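Long-range contacts in penicillin-binding protein activator LpoA (Escherichia coli, PDB 6DR3), which regulates peptidoglycan synthesis by interacting with penicillin-binding protein 1A, whose transpeptidase activity it stimulates, and is represented here by its TPR-like amino-terminal domain: residues Ala8-Thr13 with Gln37-Arg42; Arg69-Leu74 with Gln103-Arg108; Leu75-Lys80 with Gln90-Lys95. All blocks are in the same frame, centred on the assembly; numbering follows the deposited sequence.

How the interactions relate
Interaction 2 and interaction 3 share helix 66-82: residues 69-74 meet helix 103-117 and residues 75-80 meet helix 86-93, with helix 103-117 also near. Along the chain, interaction 3 is nested inside the loop closed by interaction 2. Interaction 1 comes earlier and joins the short helix 7-11 to helix 30-47. All three are partly buried, combining buried residues with more accessible ones. Interaction 3 is wholly apolar, interaction 2 is built on a salt bridge, and interaction 1 mixes an arginine-to-carbonyl bond with aliphatic contacts. Arg-108 of interaction 2 pairs with Glu-78 of 75-80, while Arg-42 forms a long, weak ion pair with Glu-71, the carboxylate that also holds Arg-108.

Interaction 1 (Ala8-Thr13 with Gln37-Arg42); sequences AYMQGT and QLLAIR
Arg-42 NH2 donates to Met-10 O at 3.0 Å, and the N-H...O angle of 170° marks a nearly straight bond. The acceptor lies in the guanidinium plane, at its edge. A bend at chi3 (-57°) in an otherwise extended chain turns the guanidinium toward the end of helix 7-11. There Tyr-9 O lies 3.2 Å from Arg-42 NH1, oblique to the guanidinium plane. Tyr-9 O already accepts the backbone bond from Gly-12 N at 3.0 Å. This bond belongs to the Schellman motif that ends the helix, with Gly-12 at positive phi. The guanidinium thus sits at the C-terminal end of a helix, which probably favours its positive charge.

Leu-39 supplies the apolar part. Its CD1 lies 3.8 Å from Tyr-9 CB, while its CD2 packs over the centre of one guanidinium face of Arg-42. Met-10, bent at chi2 and chi3, brings its CE within 4.1 Å of Leu-39 CG and its SD within 3.7 Å of Arg-42 NH2.

In this domain of TPR-like motifs, helix 66-82 meets Leu-38 and Arg-42 of helix 30-47 through Leu-75, and Tyr-21 of helix 18-25 packs on Leu-39.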
loop_
_atom_site.group_PDB
_atom_site.type_symbol
_atom_site.label_atom_id
_atom_site.label_comp_id
_atom_site.label_asym_id
_atom_site.label_seq_id
_atom_site.Cartn_x
_atom_site.Cartn_y
_atom_site.Cartn_z
ATOM N N ALA A 8 -19.877 2.530 -3.976
ATOM C CA ALA A 8 -18.683 3.371 -4.002
ATOM C C ALA A 8 -17.779 3.096 -2.807
ATOM O O ALA A 8 -16.556 2.998 -2.955
ATOM C CB ALA A 8 -19.074 4.848 -4.034
ATOM N N TYR A 9 -18.359 2.979 -1.612
ATOM C CA TYR A 9 -17.551 2.714 -0.427
ATOM C C TYR A 9 -16.881 1.350 -0.528
ATOM O O TYR A 9 -15.680 1.213 -0.267
ATOM C CB TYR A 9 -18.416 2.802 0.831
ATOM C CG TYR A 9 -19.386 3.963 0.825
ATOM C CD1 TYR A 9 -18.957 5.260 1.082
ATOM C CD2 TYR A 9 -20.732 3.761 0.558
ATOM C CE1 TYR A 9 -19.843 6.322 1.072
ATOM C CE2 TYR A 9 -21.626 4.813 0.546
ATOM C CZ TYR A 9 -21.178 6.090 0.803
ATOM O OH TYR A 9 -22.071 7.137 0.790
ATOM N N MET A 10 -17.648 0.328 -0.914
ATOM C CA MET A 10 -17.081 -1.005 -1.087
ATOM C C MET A 10 -15.925 -0.982 -2.078
ATOM O O MET A 10 -14.878 -1.591 -1.835
ATOM C CB MET A 10 -18.169 -1.974 -1.555
ATOM C CG MET A 10 -17.751 -3.437 -1.524
ATOM S SD MET A 10 -17.483 -4.050 0.151
ATOM C CE MET A 10 -19.162 -4.083 0.768
ATOM N N GLN A 11 -16.095 -0.278 -3.199
ATOM C CA GLN A 11 -15.059 -0.196 -4.220
ATOM C C GLN A 11 -13.947 0.783 -3.868
ATOM O O GLN A 11 -12.931 0.818 -4.573
ATOM C CB GLN A 11 -15.676 0.204 -5.562
ATOM C CG GLN A 11 -16.519 -0.885 -6.206
ATOM C CD GLN A 11 -17.153 -0.433 -7.506
ATOM O OE1 GLN A 11 -17.175 0.757 -7.818
ATOM N NE2 GLN A 11 -17.673 -1.385 -8.273
ATOM N N GLY A 12 -14.105 1.574 -2.811
ATOM C CA GLY A 12 -13.081 2.522 -2.422
ATOM C C GLY A 12 -13.096 3.826 -3.184
ATOM O O GLY A 12 -12.146 4.608 -3.057
ATOM N N THR A 13 -14.130 4.081 -3.982
ATOM C CA THR A 13 -14.279 5.360 -4.666
ATOM C C THR A 13 -14.920 6.418 -3.779
ATOM O O THR A 13 -15.037 7.574 -4.198
ATOM C CB THR A 13 -15.105 5.174 -5.940
ATOM O OG1 THR A 13 -16.341 4.524 -5.620
ATOM C CG2 THR A 13 -14.334 4.333 -6.955
ATOM N N GLN A 37 -21.855 -4.134 6.805
ATOM C CA GLN A 37 -21.107 -4.761 7.888
ATOM C C GLN A 37 -19.642 -4.938 7.512
ATOM O O GLN A 37 -18.748 -4.659 8.320
ATOM C CB GLN A 37 -21.741 -6.106 8.244
ATOM C CG GLN A 37 -21.095 -6.806 9.425
ATOM C CD GLN A 37 -21.862 -8.041 9.848
ATOM O OE1 GLN A 37 -22.941 -8.322 9.328
ATOM N NE2 GLN A 37 -21.308 -8.788 10.794
ATOM N N LEU A 38 -19.375 -5.398 6.288
ATOM C CA LEU A 38 -17.995 -5.526 5.831
ATOM C C LEU A 38 -17.289 -4.178 5.837
ATOM O O LEU A 38 -16.099 -4.092 6.162
ATOM C CB LEU A 38 -17.962 -6.137 4.431
ATOM C CG LEU A 38 -18.322 -7.620 4.330
ATOM C CD1 LEU A 38 -18.587 -7.996 2.884
ATOM C CD2 LEU A 38 -17.211 -8.484 4.912
ATOM N N LEU A 39 -18.007 -3.112 5.478
ATOM C CA LEU A 39 -17.404 -1.784 5.466
ATOM C C LEU A 39 -17.139 -1.287 6.882
ATOM O O LEU A 39 -16.102 -0.666 7.145
ATOM C CB LEU A 39 -18.306 -0.813 4.707
ATOM C CG LEU A 39 -18.231 -0.942 3.185
ATOM C CD1 LEU A 39 -19.483 -0.387 2.520
ATOM C CD2 LEU A 39 -16.993 -0.226 2.670
ATOM N N ALA A 40 -18.063 -1.553 7.809
ATOM C CA ALA A 40 -17.838 -1.188 9.203
ATOM C C ALA A 40 -16.574 -1.845 9.741
ATOM O O ALA A 40 -15.774 -1.200 10.427
ATOM C CB ALA A 40 -19.047 -1.583 10.051
ATOM N N ILE A 41 -16.379 -3.130 9.439
ATOM C CA ILE A 41 -15.161 -3.821 9.856
ATOM C C ILE A 41 -13.935 -3.107 9.301
ATOM O O ILE A 41 -12.962 -2.852 10.020
ATOM C CB ILE A 41 -15.205 -5.294 9.406
ATOM C CG1 ILE A 41 -16.394 -6.013 10.045
ATOM C CG2 ILE A 41 -13.904 -6.014 9.764
ATOM C CD1 ILE A 41 -16.752 -7.318 9.370
ATOM N N ARG A 42 -13.968 -2.774 8.008
ATOM C CA ARG A 42 -12.839 -2.093 7.381
ATOM C C ARG A 42 -12.531 -0.778 8.084
ATOM O O ARG A 42 -11.363 -0.466 8.353
ATOM C CB ARG A 42 -13.141 -1.851 5.900
ATOM C CG ARG A 42 -11.945 -1.393 5.077
ATOM C CD ARG A 42 -12.377 -0.786 3.746
ATOM N NE ARG A 42 -13.174 -1.709 2.939
ATOM C CZ ARG A 42 -13.548 -1.477 1.683
ATOM N NH1 ARG A 42 -13.201 -0.347 1.077
ATOM N NH2 ARG A 42 -14.268 -2.377 1.026
#

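Interaction 2 (Arg69-Leu74 with Gln103-Arg108); sequences RREKTL and QNQQAR
Glu-71 and Arg-108 form a salt bridge between two nearly parallel helices of the TPR-like array, whose segments lie 11.3 Å apart axis to axis and are inclined by 18°. That spacing is wide, and long side chains span it.

The charged part is an end-on grip. Arg-108 NH2 and NH1 both donate to Glu-71 OE2, at 2.8 and 3.0 Å, from its syn side and with the oxygen in the guanidinium plane. A weaker bond runs from Arg-108 NH1 to Glu-71 OE1. Arg-108 NE in addition pairs with Glu-78 further along helix 66-82, so two carboxylates fix the rotation of one guanidinium.

The bond from the uncharged amide is straighter: Gln-105 NE2 meets Glu-71 OE1 on its anti side at 2.9 Å, with an N-H...O angle of 170°. Amide and carboxylate are nearly coplanar. Glu-71 leaves its helix with CG anti to the backbone N, and a bend at chi2 (62°) carries the carboxylate toward both partners.

The apolar part rests on Leu-74. One of its methyls, CD2, packs 3.9 Å from Gln-105 CB and sits over the centre of one guanidinium face of Arg-108, 3.7 Å from CZ.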
loop_
_atom_site.group_PDB
_atom_site.type_symbol
_atom_site.label_atom_id
_atom_site.label_comp_id
_atom_site.label_asym_id
_atom_site.label_seq_id
_atom_site.Cartn_x
_atom_site.Cartn_y
_atom_site.Cartn_z
ATOM N N ARG A 69 -17.033 -12.809 0.227
ATOM C CA ARG A 69 -16.060 -13.680 0.876
ATOM C C ARG A 69 -14.635 -13.226 0.589
ATOM O O ARG A 69 -13.772 -13.286 1.472
ATOM C CB ARG A 69 -16.261 -15.128 0.430
ATOM C CG ARG A 69 -15.385 -16.119 1.189
ATOM C CD ARG A 69 -15.776 -17.562 0.919
ATOM N NE ARG A 69 -17.182 -17.814 1.220
ATOM C CZ ARG A 69 -17.680 -17.929 2.448
ATOM N NH1 ARG A 69 -16.892 -17.812 3.507
ATOM N NH2 ARG A 69 -18.975 -18.158 2.617
ATOM N N ARG A 70 -14.367 -12.770 -0.637
ATOM C CA ARG A 70 -13.040 -12.251 -0.949
ATOM C C ARG A 70 -12.710 -11.043 -0.080
ATOM O O ARG A 70 -11.584 -10.915 0.417
ATOM C CB ARG A 70 -12.947 -11.896 -2.434
ATOM C CG ARG A 70 -12.682 -13.104 -3.327
ATOM C CD ARG A 70 -12.369 -12.710 -4.766
ATOM N NE ARG A 70 -13.574 -12.510 -5.571
ATOM C CZ ARG A 70 -14.245 -13.487 -6.178
ATOM N NH1 ARG A 70 -13.843 -14.749 -6.072
ATOM N NH2 ARG A 70 -15.327 -13.204 -6.892
ATOM N N GLU A 71 -13.683 -10.154 0.127
ATOM C CA GLU A 71 -13.466 -9.028 1.029
ATOM C C GLU A 71 -13.229 -9.508 2.456
ATOM O O GLU A 71 -12.408 -8.937 3.182
ATOM C CB GLU A 71 -14.658 -8.072 0.970
ATOM C CG GLU A 71 -14.581 -6.904 1.943
ATOM C CD GLU A 71 -13.388 -6.002 1.685
ATOM O OE1 GLU A 71 -12.909 -5.958 0.532
ATOM O OE2 GLU A 71 -12.931 -5.338 2.638
ATOM N N LYS A 72 -13.933 -10.562 2.876
ATOM C CA LYS A 72 -13.737 -11.088 4.223
ATOM C C LYS A 72 -12.302 -11.560 4.419
ATOM O O LYS A 72 -11.674 -11.267 5.444
ATOM C CB LYS A 72 -14.716 -12.230 4.500
ATOM C CG LYS A 72 -14.571 -12.825 5.900
ATOM C CD LYS A 72 -15.468 -14.033 6.123
ATOM C CE LYS A 72 -15.202 -14.650 7.491
ATOM N NZ LYS A 72 -15.983 -15.895 7.722
ATOM N N THR A 73 -11.764 -12.298 3.445
ATOM C CA THR A 73 -10.402 -12.803 3.576
ATOM C C THR A 73 -9.405 -11.657 3.694
ATOM O O THR A 73 -8.417 -11.754 4.432
ATOM C CB THR A 73 -10.043 -13.697 2.387
ATOM O OG1 THR A 73 -10.113 -12.937 1.173
ATOM C CG2 THR A 73 -10.990 -14.891 2.299
ATOM N N LEU A 74 -9.648 -10.559 2.978
ATOM C CA LEU A 74 -8.748 -9.414 3.064
ATOM C C LEU A 74 -8.864 -8.728 4.419
ATOM O O LEU A 74 -7.853 -8.330 5.009
ATOM C CB LEU A 74 -9.042 -8.434 1.928
ATOM C CG LEU A 74 -8.128 -7.211 1.811
ATOM C CD1 LEU A 74 -6.655 -7.605 1.783
ATOM C CD2 LEU A 74 -8.489 -6.419 0.565
ATOM N N GLN A 103 -9.015 -3.152 -7.792
ATOM C CA GLN A 103 -7.908 -2.224 -7.566
ATOM C C GLN A 103 -7.826 -1.804 -6.103
ATOM O O GLN A 103 -6.771 -1.926 -5.471
ATOM C CB GLN A 103 -8.047 -0.996 -8.466
ATOM C CG GLN A 103 -6.925 0.019 -8.264
ATOM C CD GLN A 103 -6.912 1.110 -9.315
ATOM O OE1 GLN A 103 -6.009 1.174 -10.151
ATOM N NE2 GLN A 103 -7.910 1.984 -9.272
ATOM N N ASN A 104 -8.928 -1.285 -5.551
ATOM C CA ASN A 104 -8.936 -0.904 -4.141
ATOM C C ASN A 104 -8.459 -2.050 -3.260
ATOM O O ASN A 104 -7.693 -1.839 -2.314
ATOM C CB ASN A 104 -10.337 -0.460 -3.719
ATOM C CG ASN A 104 -10.502 -0.410 -2.206
ATOM O OD1 ASN A 104 -11.109 -1.300 -1.604
ATOM N ND2 ASN A 104 -9.950 0.628 -1.585
ATOM N N GLN A 105 -8.907 -3.274 -3.556
ATOM C CA GLN A 105 -8.470 -4.432 -2.781
ATOM C C GLN A 105 -6.994 -4.726 -3.017
ATOM O O GLN A 105 -6.264 -5.058 -2.074
ATOM C CB GLN A 105 -9.324 -5.650 -3.135
ATOM C CG GLN A 105 -10.728 -5.611 -2.560
ATOM C CD GLN A 105 -11.530 -6.855 -2.893
ATOM O OE1 GLN A 105 -11.396 -7.423 -3.975
ATOM N NE2 GLN A 105 -12.366 -7.287 -1.958
ATOM N N GLN A 106 -6.534 -4.609 -4.264
ATOM C CA GLN A 106 -5.115 -4.804 -4.547
ATOM C C GLN A 106 -4.263 -3.786 -3.801
ATOM O O GLN A 106 -3.209 -4.131 -3.252
ATOM C CB GLN A 106 -4.860 -4.713 -6.051
ATOM C CG GLN A 106 -5.459 -5.857 -6.848
ATOM C CD GLN A 106 -5.239 -5.710 -8.339
ATOM O OE1 GLN A 106 -4.365 -4.964 -8.780
ATOM N NE2 GLN A 106 -6.036 -6.423 -9.126
ATOM N N ALA A 107 -4.700 -2.526 -3.770
ATOM C CA ALA A 107 -3.958 -1.512 -3.028
ATOM C C ALA A 107 -3.864 -1.879 -1.552
ATOM O O ALA A 107 -2.816 -1.689 -0.922
ATOM C CB ALA A 107 -4.617 -0.144 -3.201
ATOM N N ARG A 108 -4.952 -2.409 -0.984
ATOM C CA ARG A 108 -4.928 -2.837 0.411
ATOM C C ARG A 108 -4.127 -4.120 0.586
ATOM O O ARG A 108 -3.475 -4.307 1.621
ATOM C CB ARG A 108 -6.353 -3.029 0.924
ATOM C CG ARG A 108 -7.121 -1.732 1.118
ATOM C CD ARG A 108 -8.615 -1.992 1.187
ATOM N NE ARG A 108 -8.961 -2.942 2.242
ATOM C CZ ARG A 108 -10.101 -3.628 2.291
ATOM N NH1 ARG A 108 -11.012 -3.484 1.337
ATOM N NH2 ARG A 108 -10.328 -4.469 3.293
#

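Interaction 3 (Leu75-Lys80 with Gln90-Lys95); sequences LAVEIK and QNLLAK
Leu-92 and Val-77 form the centre of an apolar contact between helices 86-93 and 66-82, which follow each other and run roughly antiparallel as a helical hairpin in this amino-terminal domain of TPR-like motifs; their CA atoms come within 6.3 Å. The two side chains run past one another pointing opposite ways, with Val-77 CG2 3.7 Å from Leu-92 CB. The other valine methyl turns to the next residue: with CG1 anti to the backbone N (chi1 176°), it meets the branch point of Leu-93, 3.6 Å from CG. Those two side chains lie nearly perpendicular, and both methyls of Leu-93 lie near Val-77 CG1.

Leu-92 reaches further, with its CD1 touching two residues one helical turn apart. Ala-76 CB is 4.0 Å away on one side, and Lys-80 passes across it with CD and CE, the CD contact being 3.5 Å. Beyond the bend at chi4, Lys-80 NZ forms a long, weak ion pair with Asp-85. Lys-80 N bonds Ala-76 O at 3.1 Å, the i to i+4 helical bond that puts both residues on the same side of the helix.

Beyond this shell, helix 103-117 packs against both arms, with Ala-112 on Val-77 and Tyr-109 on Leu-93. Phe-57 of helix 50-58 touches Ala-76, Leu-75 packs on helix 30-47 and Ile-79 on both, so helix 66-82 lies among four neighbouring helices.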
loop_
_atom_site.group_PDB
_atom_site.type_symbol
_atom_site.label_atom_id
_atom_site.label_comp_id
_atom_site.label_asym_id
_atom_site.label_seq_id
_atom_site.Cartn_x
_atom_site.Cartn_y
_atom_site.Cartn_z
ATOM N N LEU A 75 -10.088 -8.588 4.937
ATOM C CA LEU A 75 -10.265 -8.037 6.275
ATOM C C LEU A 75 -9.583 -8.903 7.325
ATOM O O LEU A 75 -9.104 -8.386 8.341
ATOM C CB LEU A 75 -11.753 -7.897 6.595
ATOM C CG LEU A 75 -12.548 -6.899 5.750
ATOM C CD1 LEU A 75 -14.037 -7.074 5.998
ATOM C CD2 LEU A 75 -12.127 -5.467 6.048
ATOM N N ALA A 76 -9.531 -10.218 7.102
ATOM C CA ALA A 76 -8.856 -11.101 8.047
ATOM C C ALA A 76 -7.381 -10.744 8.175
ATOM O O ALA A 76 -6.815 -10.798 9.274
ATOM C CB ALA A 76 -9.017 -12.557 7.612
ATOM N N VAL A 77 -6.738 -10.385 7.061
ATOM C CA VAL A 77 -5.332 -9.991 7.103
ATOM C C VAL A 77 -5.170 -8.691 7.881
ATOM O O VAL A 77 -4.302 -8.573 8.755
ATOM C CB VAL A 77 -4.766 -9.863 5.677
ATOM C CG1 VAL A 77 -3.326 -9.357 5.709
ATOM C CG2 VAL A 77 -4.851 -11.196 4.947
ATOM N N GLU A 78 -5.996 -7.693 7.564
ATOM C CA GLU A 78 -5.883 -6.398 8.225
ATOM C C GLU A 78 -6.108 -6.527 9.725
ATOM O O GLU A 78 -5.456 -5.841 10.519
ATOM C CB GLU A 78 -6.877 -5.413 7.605
ATOM C CG GLU A 78 -6.650 -5.186 6.116
ATOM C CD GLU A 78 -7.646 -4.213 5.503
ATOM O OE1 GLU A 78 -8.807 -4.178 5.960
ATOM O OE2 GLU A 78 -7.265 -3.480 4.564
ATOM N N ILE A 79 -7.023 -7.410 10.134
ATOM C CA ILE A 79 -7.271 -7.619 11.558
ATOM C C ILE A 79 -6.039 -8.218 12.229
ATOM O O ILE A 79 -5.604 -7.756 13.290
ATOM C CB ILE A 79 -8.521 -8.498 11.758
ATOM C CG1 ILE A 79 -9.776 -7.696 11.404
ATOM C CG2 ILE A 79 -8.608 -9.021 13.199
ATOM C CD1 ILE A 79 -11.061 -8.510 11.380
ATOM N N LYS A 80 -5.451 -9.249 11.619
ATOM C CA LYS A 80 -4.288 -9.889 12.227
ATOM C C LYS A 80 -3.110 -8.927 12.317
ATOM O O LYS A 80 -2.339 -8.968 13.283
ATOM C CB LYS A 80 -3.905 -11.143 11.443
ATOM C CG LYS A 80 -4.864 -12.298 11.672
ATOM C CD LYS A 80 -4.309 -13.615 11.170
ATOM C CE LYS A 80 -5.290 -14.749 11.426
ATOM N NZ LYS A 80 -5.583 -14.919 12.878
ATOM N N GLN A 90 1.102 -12.944 7.439
ATOM C CA GLN A 90 1.891 -13.474 6.332
ATOM C C GLN A 90 1.297 -14.774 5.805
ATOM O O GLN A 90 1.233 -14.989 4.590
ATOM C CB GLN A 90 3.337 -13.694 6.779
ATOM C CG GLN A 90 4.094 -12.421 7.129
ATOM C CD GLN A 90 4.547 -11.650 5.902
ATOM O OE1 GLN A 90 3.907 -11.696 4.852
ATOM N NE2 GLN A 90 5.662 -10.941 6.031
ATOM N N ASN A 91 0.860 -15.656 6.707
ATOM C CA ASN A 91 0.292 -16.931 6.280
ATOM C C ASN A 91 -0.962 -16.725 5.439
ATOM O O ASN A 91 -1.158 -17.407 4.427
ATOM C CB ASN A 91 -0.022 -17.801 7.498
ATOM C CG ASN A 91 1.223 -18.206 8.263
ATOM O OD1 ASN A 91 2.316 -18.277 7.702
ATOM N ND2 ASN A 91 1.061 -18.478 9.554
ATOM N N LEU A 92 -1.826 -15.791 5.845
ATOM C CA LEU A 92 -3.043 -15.533 5.081
ATOM C C LEU A 92 -2.727 -14.847 3.758
ATOM O O LEU A 92 -3.305 -15.193 2.721
ATOM C CB LEU A 92 -4.011 -14.684 5.906
ATOM C CG LEU A 92 -4.549 -15.311 7.195
ATOM C CD1 LEU A 92 -5.475 -14.337 7.908
ATOM C CD2 LEU A 92 -5.272 -16.623 6.921
ATOM N N LEU A 93 -1.813 -13.873 3.773
ATOM C CA LEU A 93 -1.441 -13.184 2.541
ATOM C C LEU A 93 -0.925 -14.162 1.493
ATOM O O LEU A 93 -1.224 -14.022 0.301
ATOM C CB LEU A 93 -0.388 -12.115 2.836
ATOM C CG LEU A 93 -0.903 -10.785 3.391
ATOM C CD1 LEU A 93 0.243 -9.959 3.958
ATOM C CD2 LEU A 93 -1.633 -10.002 2.311
ATOM N N ALA A 94 -0.146 -15.160 1.916
ATOM C CA ALA A 94 0.427 -16.111 0.971
ATOM C C ALA A 94 -0.640 -16.930 0.257
ATOM O O ALA A 94 -0.366 -17.493 -0.808
ATOM C CB ALA A 94 1.402 -17.045 1.691
ATOM N N LYS A 95 -1.846 -17.006 0.814
ATOM C CA LYS A 95 -2.932 -17.782 0.233
ATOM C C LYS A 95 -3.845 -16.947 -0.660
ATOM O O LYS A 95 -4.889 -17.446 -1.091
ATOM C CB LYS A 95 -3.759 -18.429 1.346
ATOM C CG LYS A 95 -2.984 -19.421 2.199
ATOM C CD LYS A 95 -3.571 -19.515 3.595
ATOM C CE LYS A 95 -2.901 -20.604 4.412
ATOM N NZ LYS A 95 -3.486 -20.700 5.777
#